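Local coordinates for holo-[acyl-carrier-protein] synthase (Thermotoga maritima, PDB 5XUM) that is an AcpS-type holo-ACP synthase of the 4'-phosphopantetheinyl transferase superfamily, found here as an assembly of three copies, at residues Ile7-Val12 with Phe100-Val105; His82-Phe87 with Leu143-Leu148; Tyr90-Leu95 with Glu108-Asp113; Gly112-Glu117 with Trp137-Ser142. All coordinates share one frame; numbering follows the deposited sequence.

Interaction 1 of 4, residues Ile7-Val12 with Phe100-Val105; sequences IDVLEV and FAVALV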
loop_
_atom_site.group_PDB
_atom_site.type_symbol
_atom_site.label_atom_id
_atom_site.label_comp_id
_atom_site.label_asym_id
_atom_site.label_seq_id
_atom_site.Cartn_x
_atom_site.Cartn_y
_atom_site.Cartn_z
ATOM N N ILE A 7 7.093 -6.310 -3.458
ATOM C CA ILE A 7 6.705 -6.516 -4.849
ATOM C C ILE A 7 7.652 -7.571 -5.439
ATOM O O ILE A 7 8.828 -7.626 -5.074
ATOM C CB ILE A 7 6.741 -5.183 -5.655
ATOM C CG1 ILE A 7 5.973 -5.298 -6.978
ATOM C CG2 ILE A 7 8.172 -4.731 -5.937
ATOM C CD1 ILE A 7 4.496 -4.996 -6.887
ATOM N N ASP A 8 7.135 -8.430 -6.311
ATOM C CA ASP A 8 7.982 -9.392 -7.019
ATOM C C ASP A 8 7.507 -9.617 -8.445
ATOM O O ASP A 8 6.310 -9.753 -8.687
ATOM C CB ASP A 8 8.069 -10.732 -6.281
ATOM C CG ASP A 8 9.273 -11.560 -6.721
ATOM O OD1 ASP A 8 9.087 -12.719 -7.158
ATOM O OD2 ASP A 8 10.412 -11.050 -6.635
ATOM N N VAL A 9 8.456 -9.654 -9.378
ATOM C CA VAL A 9 8.166 -9.933 -10.784
ATOM C C VAL A 9 8.985 -11.141 -11.258
ATOM O O VAL A 9 10.177 -11.240 -10.968
ATOM C CB VAL A 9 8.399 -8.681 -11.680
ATOM C CG1 VAL A 9 9.858 -8.242 -11.677
ATOM C CG2 VAL A 9 7.902 -8.912 -13.106
ATOM N N LEU A 10 8.335 -12.067 -11.960
ATOM C CA LEU A 10 9.044 -13.201 -12.552
ATOM C C LEU A 10 8.396 -13.689 -13.842
ATOM O O LEU A 10 7.167 -13.672 -13.981
ATOM C CB LEU A 10 9.222 -14.353 -11.546
ATOM C CG LEU A 10 8.044 -14.904 -10.741
ATOM C CD1 LEU A 10 7.213 -15.857 -11.581
ATOM C CD2 LEU A 10 8.549 -15.621 -9.498
ATOM N N GLU A 11 9.237 -14.111 -14.783
ATOM C CA GLU A 11 8.769 -14.682 -16.040
ATOM C C GLU A 11 8.285 -16.104 -15.776
ATOM O O GLU A 11 9.060 -16.958 -15.334
ATOM C CB GLU A 11 9.888 -14.663 -17.089
ATOM C CG GLU A 11 9.406 -14.834 -18.527
ATOM C CD GLU A 11 10.436 -14.409 -19.564
ATOM O OE1 GLU A 11 11.638 -14.304 -19.228
ATOM O OE2 GLU A 11 10.044 -14.180 -20.729
ATOM N N VAL A 12 6.999 -16.339 -16.033
ATOM C CA VAL A 12 6.351 -17.626 -15.758
ATOM C C VAL A 12 7.067 -18.793 -16.444
ATOM O O VAL A 12 7.351 -19.810 -15.804
ATOM C CB VAL A 12 4.852 -17.608 -16.155
ATOM C CG1 VAL A 12 4.247 -19.008 -16.107
ATOM C CG2 VAL A 12 4.070 -16.661 -15.256
ATOM N N PHE A 100 4.432 -12.608 -17.505
ATOM C CA PHE A 100 5.151 -12.278 -16.282
ATOM C C PHE A 100 4.160 -12.250 -15.126
ATOM O O PHE A 100 3.060 -11.718 -15.263
ATOM C CB PHE A 100 5.846 -10.920 -16.407
ATOM C CG PHE A 100 7.059 -10.934 -17.295
ATOM C CD1 PHE A 100 8.329 -11.098 -16.754
ATOM C CD2 PHE A 100 6.935 -10.770 -18.674
ATOM C CE1 PHE A 100 9.451 -11.108 -17.572
ATOM C CE2 PHE A 100 8.054 -10.780 -19.495
ATOM C CZ PHE A 100 9.315 -10.949 -18.942
ATOM N N ALA A 101 4.545 -12.840 -14.000
ATOM C CA ALA A 101 3.737 -12.787 -12.787
ATOM C C ALA A 101 4.190 -11.613 -11.925
ATOM O O ALA A 101 5.388 -11.385 -11.767
ATOM C CB ALA A 101 3.846 -14.093 -12.017
ATOM N N VAL A 102 3.233 -10.855 -11.395
ATOM C CA VAL A 102 3.536 -9.770 -10.454
ATOM C C VAL A 102 2.724 -9.959 -9.173
ATOM O O VAL A 102 1.492 -10.059 -9.213
ATOM C CB VAL A 102 3.294 -8.363 -11.058
ATOM C CG1 VAL A 102 3.617 -7.269 -10.041
ATOM C CG2 VAL A 102 4.133 -8.158 -12.315
ATOM N N ALA A 103 3.427 -10.018 -8.044
ATOM C CA ALA A 103 2.788 -10.193 -6.743
ATOM C C ALA A 103 3.029 -8.990 -5.842
ATOM O O ALA A 103 4.112 -8.404 -5.848
ATOM C CB ALA A 103 3.282 -11.458 -6.073
ATOM N N LEU A 104 2.003 -8.642 -5.073
ATOM C CA LEU A 104 2.034 -7.512 -4.155
ATOM C C LEU A 104 1.632 -7.975 -2.753
ATOM O O LEU A 104 0.624 -8.661 -2.589
ATOM C CB LEU A 104 1.068 -6.425 -4.643
ATOM C CG LEU A 104 0.732 -5.259 -3.703
ATOM C CD1 LEU A 104 1.913 -4.313 -3.580
ATOM C CD2 LEU A 104 -0.494 -4.513 -4.205
ATOM N N VAL A 105 2.431 -7.608 -1.754
ATOM C CA VAL A 105 2.105 -7.880 -0.353
ATOM C C VAL A 105 2.256 -6.587 0.449
ATOM O O VAL A 105 3.304 -5.937 0.405
ATOM C CB VAL A 105 2.983 -9.006 0.254
ATOM C CG1 VAL A 105 2.730 -9.159 1.756
ATOM C CG2 VAL A 105 2.729 -10.334 -0.447
#
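E11 lies over one face of the F100 ring. Its CG sits 4.1 Å from the ring centroid in a CH-pi contact. CG is anti to the backbone N (chi1 -162°) and the chain runs on extended. This carries the carboxylate toward the ring rim, with CD 3.7 Å from F100 CZ and the two planes 16° apart. V9 and I7 point to the same face of the sheet. V9 CG2 meets V102 CG2 at 3.9 Å. I7 CD1 lies 4.0 Å from the other branch, V102 CG1. On the D8 and L10 face, L10 CD1 touches A101 CB at 3.8 Å.

The backbones pair antiparallel. D8 with A103 and L10 with A101 are hydrogen-bonded pairs of two bonds each. The shortest of the four is A101 N to L10 O, 2.8 Å. V102 CA also gives a CH...O contact to D8 O at 3.3 Å.

Helix 38-56 lies against L10 and A103; its K54 makes a salt bridge with D8 OD2, which also meets a bound glycerol, and R14 makes one with E11 OE1. The face of I7, V9 and F100 meets both other subunits: F100 meets F100 of each edge to face, and L104 packs on L104 of each; D8 OD2 also bonds S96 OG of the second subunit. This antiparallel strand pair faces the centre of a trimer, consistent with the trimeric AcpS fold.

Interaction 2 of 4, residues His82-Phe87 with Leu143-Leu148; sequences HKDFGF and LPPFTL
D84 presents its carboxylate to the start of helix 145-154, where P144 is the N-cap residue. Two sound hydrogen bonds and a weak one hold it. F146 N gives to D84 OD1 at 2.9 Å (161° at the hydrogen), on the syn lone pair of that oxygen. T147 OG1 gives to D84 OD2 at 3.0 Å, from out of the carboxylate plane. T147 N adds a weak bond to the same oxygen. The helix start would probably favour the charged form of D84. Its CG lies beside the backbone N (chi1 -78°), which swings the group over to the helix.

Close packing accompanies these bonds. P144 CB rests against D84 CG at 3.3 Å, the two side chains crossing at about a right angle. D84 OD1 also sits at the edge of the F146 ring, 3.3 Å from CD2. F146 CE2 reaches K83 N at 3.3 Å.

H82 and K83 send their polar ends elsewhere, to E69 and D67. The contact joins the loop between strands 76-81 and 90-97 to the first turn of helix 145-154. P145 also packs on Y162 of strand 158-162, and P145 and F146 both touch I167 of strand 166-167.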
loop_
_atom_site.group_PDB
_atom_site.type_symbol
_atom_site.label_atom_id
_atom_site.label_comp_id
_atom_site.label_asym_id
_atom_site.label_seq_id
_atom_site.Cartn_x
_atom_site.Cartn_y
_atom_site.Cartn_z
ATOM N N HIS A 82 2.764 -20.361 9.281
ATOM C CA HIS A 82 3.048 -21.536 10.109
ATOM C C HIS A 82 4.138 -21.225 11.092
ATOM O O HIS A 82 4.653 -22.112 11.776
ATOM C CB HIS A 82 3.427 -22.728 9.238
ATOM C CG HIS A 82 2.307 -23.214 8.352
ATOM N ND1 HIS A 82 1.385 -24.097 8.772
ATOM C CD2 HIS A 82 1.982 -22.902 7.034
ATOM C CE1 HIS A 82 0.513 -24.343 7.775
ATOM N NE2 HIS A 82 0.880 -23.610 6.712
ATOM N N LYS A 83 4.487 -19.944 11.171
ATOM C CA LYS A 83 5.543 -19.451 12.044
ATOM C C LYS A 83 5.221 -18.003 12.417
ATOM O O LYS A 83 4.386 -17.367 11.772
ATOM C CB LYS A 83 6.890 -19.535 11.316
ATOM C CG LYS A 83 8.105 -19.627 12.224
ATOM C CD LYS A 83 9.382 -19.913 11.449
ATOM C CE LYS A 83 9.609 -21.404 11.249
ATOM N NZ LYS A 83 10.943 -21.681 10.644
ATOM N N ASP A 84 5.863 -17.493 13.466
ATOM C CA ASP A 84 5.755 -16.080 13.818
ATOM C C ASP A 84 6.766 -15.255 13.024
ATOM O O ASP A 84 7.976 -15.470 13.131
ATOM C CB ASP A 84 5.950 -15.870 15.324
ATOM C CG ASP A 84 4.710 -16.222 16.133
ATOM O OD1 ASP A 84 3.593 -16.189 15.573
ATOM O OD2 ASP A 84 4.852 -16.520 17.339
ATOM N N PHE A 85 6.256 -14.324 12.220
ATOM C CA PHE A 85 7.097 -13.451 11.402
ATOM C C PHE A 85 7.083 -12.003 11.897
ATOM O O PHE A 85 7.959 -11.214 11.546
ATOM C CB PHE A 85 6.666 -13.504 9.930
ATOM C CG PHE A 85 6.783 -14.868 9.306
ATOM C CD1 PHE A 85 8.018 -15.358 8.893
ATOM C CD2 PHE A 85 5.655 -15.661 9.121
ATOM C CE1 PHE A 85 8.126 -16.613 8.314
ATOM C CE2 PHE A 85 5.757 -16.918 8.543
ATOM C CZ PHE A 85 6.995 -17.396 8.143
ATOM N N GLY A 86 6.082 -11.665 12.708
ATOM C CA GLY A 86 5.924 -10.313 13.250
ATOM C C GLY A 86 4.576 -10.141 13.921
ATOM O O GLY A 86 3.841 -11.116 14.106
ATOM N N PHE A 87 4.241 -8.905 14.285
ATOM C CA PHE A 87 2.959 -8.633 14.940
ATOM C C PHE A 87 1.925 -7.950 14.038
ATOM O O PHE A 87 0.900 -7.459 14.519
ATOM C CB PHE A 87 3.146 -7.881 16.273
ATOM C CG PHE A 87 3.670 -6.478 16.126
ATOM C CD1 PHE A 87 2.807 -5.389 16.215
ATOM C CD2 PHE A 87 5.027 -6.241 15.923
ATOM C CE1 PHE A 87 3.284 -4.092 16.088
ATOM C CE2 PHE A 87 5.511 -4.947 15.795
ATOM C CZ PHE A 87 4.639 -3.871 15.878
ATOM N N LEU A 143 1.302 -9.195 20.513
ATOM C CA LEU A 143 1.824 -10.557 20.530
ATOM C C LEU A 143 1.610 -11.228 19.176
ATOM O O LEU A 143 0.510 -11.164 18.622
ATOM C CB LEU A 143 1.181 -11.390 21.646
ATOM C CG LEU A 143 1.530 -11.049 23.101
ATOM C CD1 LEU A 143 0.690 -11.881 24.059
ATOM C CD2 LEU A 143 3.016 -11.241 23.383
ATOM N N PRO A 144 2.671 -11.859 18.632
ATOM C CA PRO A 144 2.574 -12.633 17.393
ATOM C C PRO A 144 1.597 -13.807 17.560
ATOM O O PRO A 144 1.434 -14.305 18.679
ATOM C CB PRO A 144 4.008 -13.133 17.180
ATOM C CG PRO A 144 4.865 -12.170 17.932
ATOM C CD PRO A 144 4.054 -11.817 19.141
ATOM N N PRO A 145 0.948 -14.240 16.459
ATOM C CA PRO A 145 -0.183 -15.181 16.525
ATOM C C PRO A 145 0.085 -16.502 17.255
ATOM O O PRO A 145 -0.771 -16.954 18.016
ATOM C CB PRO A 145 -0.531 -15.435 15.047
ATOM C CG PRO A 145 0.635 -14.932 14.265
ATOM C CD PRO A 145 1.213 -13.811 15.072
ATOM N N PHE A 146 1.247 -17.110 17.030
ATOM C CA PHE A 146 1.572 -18.385 17.676
ATOM C C PHE A 146 1.924 -18.217 19.152
ATOM O O PHE A 146 1.606 -19.084 19.968
ATOM C CB PHE A 146 2.684 -19.123 16.930
ATOM C CG PHE A 146 2.228 -19.754 15.647
ATOM C CD1 PHE A 146 1.665 -21.026 15.646
ATOM C CD2 PHE A 146 2.354 -19.076 14.439
ATOM C CE1 PHE A 146 1.240 -21.611 14.464
ATOM C CE2 PHE A 146 1.928 -19.655 13.256
ATOM C CZ PHE A 146 1.373 -20.925 13.267
ATOM N N THR A 147 2.575 -17.104 19.483
ATOM C CA THR A 147 2.852 -16.747 20.873
ATOM C C THR A 147 1.535 -16.542 21.622
ATOM O O THR A 147 1.355 -17.065 22.726
ATOM C CB THR A 147 3.730 -15.479 20.969
ATOM O OG1 THR A 147 4.932 -15.675 20.218
ATOM C CG2 THR A 147 4.096 -15.167 22.422
ATOM N N LEU A 148 0.618 -15.796 21.010
ATOM C CA LEU A 148 -0.706 -15.561 21.581
ATOM C C LEU A 148 -1.505 -16.860 21.710
ATOM O O LEU A 148 -2.126 -17.107 22.744
ATOM C CB LEU A 148 -1.481 -14.527 20.753
ATOM C CG LEU A 148 -2.899 -14.146 21.199
ATOM C CD1 LEU A 148 -2.901 -13.458 22.558
ATOM C CD2 LEU A 148 -3.582 -13.274 20.154
#

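Interaction 3 of 4, residues Tyr90-Leu95 with Glu108-Asp113; sequences YAHVSL and EKRKGD
H92 NE2 and R110 NE both grip OE1 of E108, from opposite faces of its carboxylate plane. The H92 NE2 to E108 OE1 bond is short, 2.7 Å, and nearly straight at 167°. The oxygen lies in the plane of the imidazole ring. R110 NE reaches the same OE1 at 3.0 Å as part of a salt bridge. Between them the two donors fix the position of this oxygen. E108 brings it there with CG anti to the backbone N (chi1 180°) and an extended chain.

Held by that salt bridge, the guanidinium of R110 lies flat on the ring of Y90. The centres are 3.7 Å apart and the planes differ by 14°. This is a stacked cation-pi contact, and R110 CD adds a CH-pi contact on the same ring. D113 CB lies at the edge of the Y90 ring, near its plane, and D113 CG comes within 3.1 Å of Y90 OH. D113 OD2 makes a long, weak ion pair with R110 NH1 at 3.6 Å, which extends the E108-R110 salt bridge into a network.

Y90 and E108 are an antiparallel hydrogen-bonded pair. E108 N gives to Y90 O at 2.8 Å, and Y90 N gives back to E108 O.

The third subunit adds to the grip: R110 NH2 gives to I2 O of that neighbouring subunit, and its I2 N gives to E108 OE2. Within the chain, the contact lies where strand 90-97 starts and strand 100-108 ends, and the following loop leads on to strand 114-117.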
loop_
_atom_site.group_PDB
_atom_site.type_symbol
_atom_site.label_atom_id
_atom_site.label_comp_id
_atom_site.label_asym_id
_atom_site.label_seq_id
_atom_site.Cartn_x
_atom_site.Cartn_y
_atom_site.Cartn_z
ATOM N N TYR A 90 -2.731 -7.866 9.579
ATOM C CA TYR A 90 -3.319 -7.843 8.248
ATOM C C TYR A 90 -2.263 -7.995 7.165
ATOM O O TYR A 90 -1.221 -7.336 7.194
ATOM C CB TYR A 90 -4.160 -6.577 8.032
ATOM C CG TYR A 90 -5.552 -6.695 8.604
ATOM C CD1 TYR A 90 -6.632 -7.035 7.791
ATOM C CD2 TYR A 90 -5.788 -6.493 9.963
ATOM C CE1 TYR A 90 -7.908 -7.160 8.311
ATOM C CE2 TYR A 90 -7.060 -6.614 10.493
ATOM C CZ TYR A 90 -8.113 -6.949 9.667
ATOM O OH TYR A 90 -9.375 -7.071 10.197
ATOM N N ALA A 91 -2.535 -8.899 6.230
ATOM C CA ALA A 91 -1.728 -9.043 5.032
ATOM C C ALA A 91 -2.641 -8.833 3.837
ATOM O O ALA A 91 -3.528 -9.642 3.566
ATOM C CB ALA A 91 -1.075 -10.415 4.978
ATOM N N HIS A 92 -2.440 -7.715 3.153
ATOM C CA HIS A 92 -3.196 -7.402 1.957
ATOM C C HIS A 92 -2.372 -7.822 0.780
ATOM O O HIS A 92 -1.277 -7.295 0.547
ATOM C CB HIS A 92 -3.529 -5.916 1.921
ATOM C CG HIS A 92 -4.296 -5.441 3.133
ATOM N ND1 HIS A 92 -5.617 -5.665 3.290
ATOM C CD2 HIS A 92 -3.877 -4.744 4.268
ATOM C CE1 HIS A 92 -6.024 -5.135 4.459
ATOM N NE2 HIS A 92 -4.959 -4.572 5.056
ATOM N N VAL A 93 -2.878 -8.808 0.045
ATOM C CA VAL A 93 -2.107 -9.431 -1.023
ATOM C C VAL A 93 -2.853 -9.407 -2.359
ATOM O O VAL A 93 -4.086 -9.414 -2.401
ATOM C CB VAL A 93 -1.642 -10.875 -0.663
ATOM C CG1 VAL A 93 -0.931 -10.901 0.686
ATOM C CG2 VAL A 93 -2.805 -11.854 -0.663
ATOM N N SER A 94 -2.090 -9.347 -3.444
ATOM C CA SER A 94 -2.651 -9.429 -4.787
ATOM C C SER A 94 -1.651 -10.082 -5.729
ATOM O O SER A 94 -0.437 -9.953 -5.549
ATOM C CB SER A 94 -3.047 -8.045 -5.305
ATOM O OG SER A 94 -3.815 -8.154 -6.498
ATOM N N LEU A 95 -2.180 -10.783 -6.727
ATOM C CA LEU A 95 -1.374 -11.476 -7.720
ATOM C C LEU A 95 -2.000 -11.324 -9.101
ATOM O O LEU A 95 -3.215 -11.454 -9.263
ATOM C CB LEU A 95 -1.241 -12.964 -7.366
ATOM C CG LEU A 95 -0.640 -13.903 -8.421
ATOM C CD1 LEU A 95 0.871 -13.711 -8.542
ATOM C CD2 LEU A 95 -0.983 -15.351 -8.107
ATOM N N GLU A 108 0.089 -4.840 7.408
ATOM C CA GLU A 108 -0.539 -3.775 8.186
ATOM C C GLU A 108 -0.760 -4.221 9.630
ATOM O O GLU A 108 -1.112 -5.374 9.888
ATOM C CB GLU A 108 -1.878 -3.381 7.543
ATOM C CG GLU A 108 -2.653 -2.277 8.259
ATOM C CD GLU A 108 -4.044 -2.048 7.687
ATOM O OE1 GLU A 108 -4.728 -3.030 7.317
ATOM O OE2 GLU A 108 -4.465 -0.874 7.620
ATOM N N LYS A 109 -0.533 -3.301 10.564
ATOM C CA LYS A 109 -0.930 -3.502 11.951
ATOM C C LYS A 109 -2.105 -2.580 12.261
ATOM O O LYS A 109 -1.957 -1.355 12.302
ATOM C CB LYS A 109 0.246 -3.268 12.913
ATOM C CG LYS A 109 -0.119 -3.174 14.398
ATOM C CD LYS A 109 -0.795 -4.434 14.918
ATOM C CE LYS A 109 -1.232 -4.268 16.366
ATOM N NZ LYS A 109 -2.262 -5.275 16.737
ATOM N N ARG A 110 -3.276 -3.180 12.447
ATOM C CA ARG A 110 -4.458 -2.439 12.866
ATOM C C ARG A 110 -4.627 -2.567 14.369
ATOM O O ARG A 110 -4.347 -3.622 14.944
ATOM C CB ARG A 110 -5.715 -2.978 12.192
ATOM C CG ARG A 110 -5.847 -2.670 10.712
ATOM C CD ARG A 110 -7.261 -2.995 10.265
ATOM N NE ARG A 110 -7.379 -3.157 8.819
ATOM C CZ ARG A 110 -8.457 -3.642 8.210
ATOM N NH1 ARG A 110 -9.511 -4.023 8.923
ATOM N NH2 ARG A 110 -8.482 -3.754 6.889
ATOM N N LYS A 111 -5.084 -1.486 14.994
ATOM C CA LYS A 111 -5.511 -1.515 16.389
ATOM C C LYS A 111 -6.662 -2.511 16.505
ATOM O O LYS A 111 -7.630 -2.435 15.746
ATOM C CB LYS A 111 -5.949 -0.112 16.835
ATOM C CG LYS A 111 -6.547 -0.025 18.234
ATOM C CD LYS A 111 -7.126 1.361 18.488
ATOM C CE LYS A 111 -7.978 1.409 19.749
ATOM N NZ LYS A 111 -7.167 1.356 20.998
ATOM N N GLY A 112 -6.532 -3.459 17.430
ATOM C CA GLY A 112 -7.563 -4.468 17.660
ATOM C C GLY A 112 -7.646 -5.503 16.556
ATOM O O GLY A 112 -6.619 -5.930 16.018
ATOM N N ASP A 113 -8.878 -5.897 16.223
ATOM C CA ASP A 113 -9.162 -6.896 15.177
ATOM C C ASP A 113 -8.557 -8.272 15.462
ATOM O O ASP A 113 -8.266 -9.044 14.544
ATOM C CB ASP A 113 -8.757 -6.387 13.782
ATOM C CG ASP A 113 -9.927 -5.811 13.004
ATOM O OD1 ASP A 113 -10.997 -6.456 12.960
ATOM O OD2 ASP A 113 -9.771 -4.720 12.414
#

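Interaction 4 of 4, residues Gly112-Glu117 with Trp137-Ser142; sequences GDIIVE and WEIETS
I114 and I139 meet side chain to side chain, with I114 CG2 3.9 Å from I139 CG1. I139 reaches on with its CD1 to V116 CG2 at 3.8 Å, so one isoleucine touches both residues on that face of strand 114-117. This follows from its chi1 of 61°, which sets CG1 between the backbone N and the carbonyl carbon. The other end of I114 turns toward T141, where CD1 lies 3.7 Å from T141 CG2. F127 also touches I139 and T141, and Y162 of strand 158-162 touches I114. The backbones join at the same place: I139 N gives an almost straight bond (171°) to I114 O at 2.9 Å.

These two strands are the middle pair of a four-stranded antiparallel sheet. Strand 128-132 flanks 137-140 and strand 158-162 flanks 114-117.

W137 is paired with V116. W137 N gives to V116 O at 2.7 Å, and V116 N gives to W137 O. V116 O lies near the plane of the indole, at its edge. The indole also packs on helix 120-126 and makes a cation-pi contact with R132, which forms a salt bridge with E117 as well.

Two glutamates catch the turn that leads into strand 114-117. E138, with an extended chain, accepts D113 N on its OE1 at 3.0 Å. E140 bends at chi2 (58°) and accepts G112 N on its own OE1 at 2.7 Å. Both oxygens are met on the anti side. E140 OE1 also has K109 NZ as a long, weak ion partner.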
loop_
_atom_site.group_PDB
_atom_site.type_symbol
_atom_site.label_atom_id
_atom_site.label_comp_id
_atom_site.label_asym_id
_atom_site.label_seq_id
_atom_site.Cartn_x
_atom_site.Cartn_y
_atom_site.Cartn_z
ATOM N N GLY A 112 -6.532 -3.459 17.430
ATOM C CA GLY A 112 -7.563 -4.468 17.660
ATOM C C GLY A 112 -7.646 -5.503 16.556
ATOM O O GLY A 112 -6.619 -5.930 16.018
ATOM N N ASP A 113 -8.878 -5.897 16.223
ATOM C CA ASP A 113 -9.162 -6.896 15.177
ATOM C C ASP A 113 -8.557 -8.272 15.462
ATOM O O ASP A 113 -8.266 -9.044 14.544
ATOM C CB ASP A 113 -8.757 -6.387 13.782
ATOM C CG ASP A 113 -9.927 -5.811 13.004
ATOM O OD1 ASP A 113 -10.997 -6.456 12.960
ATOM O OD2 ASP A 113 -9.771 -4.720 12.414
ATOM N N ILE A 114 -8.375 -8.564 16.746
ATOM C CA ILE A 114 -7.944 -9.874 17.206
ATOM C C ILE A 114 -9.050 -10.410 18.114
ATOM O O ILE A 114 -9.347 -9.820 19.154
ATOM C CB ILE A 114 -6.587 -9.793 17.940
ATOM C CG1 ILE A 114 -5.482 -9.369 16.961
ATOM C CG2 ILE A 114 -6.233 -11.124 18.589
ATOM C CD1 ILE A 114 -4.366 -8.571 17.595
ATOM N N ILE A 115 -9.673 -11.511 17.699
ATOM C CA ILE A 115 -10.832 -12.061 18.403
ATOM C C ILE A 115 -10.434 -13.283 19.227
ATOM O O ILE A 115 -9.834 -14.225 18.707
ATOM C CB ILE A 115 -11.993 -12.416 17.436
ATOM C CG1 ILE A 115 -12.241 -11.290 16.411
ATOM C CG2 ILE A 115 -13.264 -12.771 18.208
ATOM C CD1 ILE A 115 -12.650 -9.948 16.991
ATOM N N VAL A 116 -10.771 -13.241 20.516
ATOM C CA VAL A 116 -10.421 -14.292 21.472
ATOM C C VAL A 116 -11.644 -14.683 22.307
ATOM O O VAL A 116 -12.369 -13.818 22.801
ATOM C CB VAL A 116 -9.278 -13.837 22.416
ATOM C CG1 VAL A 116 -9.011 -14.879 23.494
ATOM C CG2 VAL A 116 -8.002 -13.554 21.635
ATOM N N GLU A 117 -11.866 -15.988 22.456
ATOM C CA GLU A 117 -12.945 -16.499 23.300
ATOM C C GLU A 117 -12.394 -17.016 24.628
ATOM O O GLU A 117 -11.457 -17.818 24.649
ATOM C CB GLU A 117 -13.730 -17.598 22.571
ATOM C CG GLU A 117 -14.950 -18.130 23.319
ATOM C CD GLU A 117 -16.124 -17.162 23.328
ATOM O OE1 GLU A 117 -17.134 -17.451 22.651
ATOM O OE2 GLU A 117 -16.045 -16.117 24.010
ATOM N N TRP A 137 -14.319 -11.962 22.277
ATOM C CA TRP A 137 -13.804 -10.672 22.731
ATOM C C TRP A 137 -12.791 -10.121 21.766
ATOM O O TRP A 137 -11.895 -10.843 21.315
ATOM C CB TRP A 137 -13.169 -10.808 24.110
ATOM C CG TRP A 137 -14.138 -11.214 25.196
ATOM C CD1 TRP A 137 -14.364 -12.493 25.701
ATOM C CD2 TRP A 137 -15.048 -10.341 25.951
ATOM N NE1 TRP A 137 -15.320 -12.471 26.684
ATOM C CE2 TRP A 137 -15.773 -11.213 26.884
ATOM C CE3 TRP A 137 -15.327 -8.978 25.947
ATOM C CZ2 TRP A 137 -16.726 -10.718 27.763
ATOM C CZ3 TRP A 137 -16.290 -8.490 26.841
ATOM C CH2 TRP A 137 -16.972 -9.342 27.724
ATOM N N GLU A 138 -12.926 -8.838 21.437
ATOM C CA GLU A 138 -11.930 -8.145 20.626
ATOM C C GLU A 138 -10.887 -7.515 21.541
ATOM O O GLU A 138 -11.222 -6.729 22.430
ATOM C CB GLU A 138 -12.575 -7.080 19.727
ATOM C CG GLU A 138 -11.615 -6.484 18.700
ATOM C CD GLU A 138 -12.189 -5.302 17.934
ATOM O OE1 GLU A 138 -11.422 -4.665 17.180
ATOM O OE2 GLU A 138 -13.395 -5.000 18.074
ATOM N N ILE A 139 -9.626 -7.877 21.326
ATOM C CA ILE A 139 -8.522 -7.365 22.136
ATOM C C ILE A 139 -7.484 -6.645 21.277
ATOM O O ILE A 139 -7.391 -6.881 20.068
ATOM C CB ILE A 139 -7.830 -8.486 22.959
ATOM C CG1 ILE A 139 -7.222 -9.556 22.038
ATOM C CG2 ILE A 139 -8.804 -9.101 23.964
ATOM C CD1 ILE A 139 -6.160 -10.415 22.693
ATOM N N GLU A 140 -6.724 -5.753 21.906
ATOM C CA GLU A 140 -5.528 -5.200 21.291
ATOM C C GLU A 140 -4.307 -5.862 21.914
ATOM O O GLU A 140 -4.157 -5.882 23.137
ATOM C CB GLU A 140 -5.473 -3.671 21.444
ATOM C CG GLU A 140 -4.110 -3.027 21.172
ATOM C CD GLU A 140 -3.549 -3.294 19.775
ATOM O OE1 GLU A 140 -4.283 -3.777 18.888
ATOM O OE2 GLU A 140 -2.350 -3.014 19.560
ATOM N N THR A 141 -3.455 -6.426 21.064
ATOM C CA THR A 141 -2.187 -7.006 21.500
ATOM C C THR A 141 -1.139 -6.936 20.388
ATOM O O THR A 141 -1.474 -6.967 19.199
ATOM C CB THR A 141 -2.343 -8.460 22.013
ATOM O OG1 THR A 141 -1.062 -8.976 22.393
ATOM C CG2 THR A 141 -2.952 -9.375 20.953
ATOM N N SER A 142 0.125 -6.828 20.792
ATOM C CA SER A 142 1.248 -6.850 19.861
ATOM C C SER A 142 1.930 -8.218 19.864
ATOM O O SER A 142 3.007 -8.381 19.292
ATOM C CB SER A 142 2.255 -5.751 20.209
ATOM O OG SER A 142 1.671 -4.468 20.070
#

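From the N terminus, interaction 1 closes a long loop by pairing strand 2-11 with strand 100-108. Interactions 2 and 3 both open inside that loop and close beyond it, so each crosses interaction 1. Interaction 3 closes the short loop through the hairpin of strands 90-97 and 100-108 and is nested within interaction 2. Interaction 4, also nested there, begins on G112 and D113, which end interaction 3, and closes the loop holding helix 120-126 and strand 128-132. K109 of interaction 3 reaches T141, and L148 of interaction 2 packs on I114, both in interaction 4. Together the contacts tie the sheet of strands 2-11, 100-108 and 90-97 to the four-stranded sheet and helix 145-154.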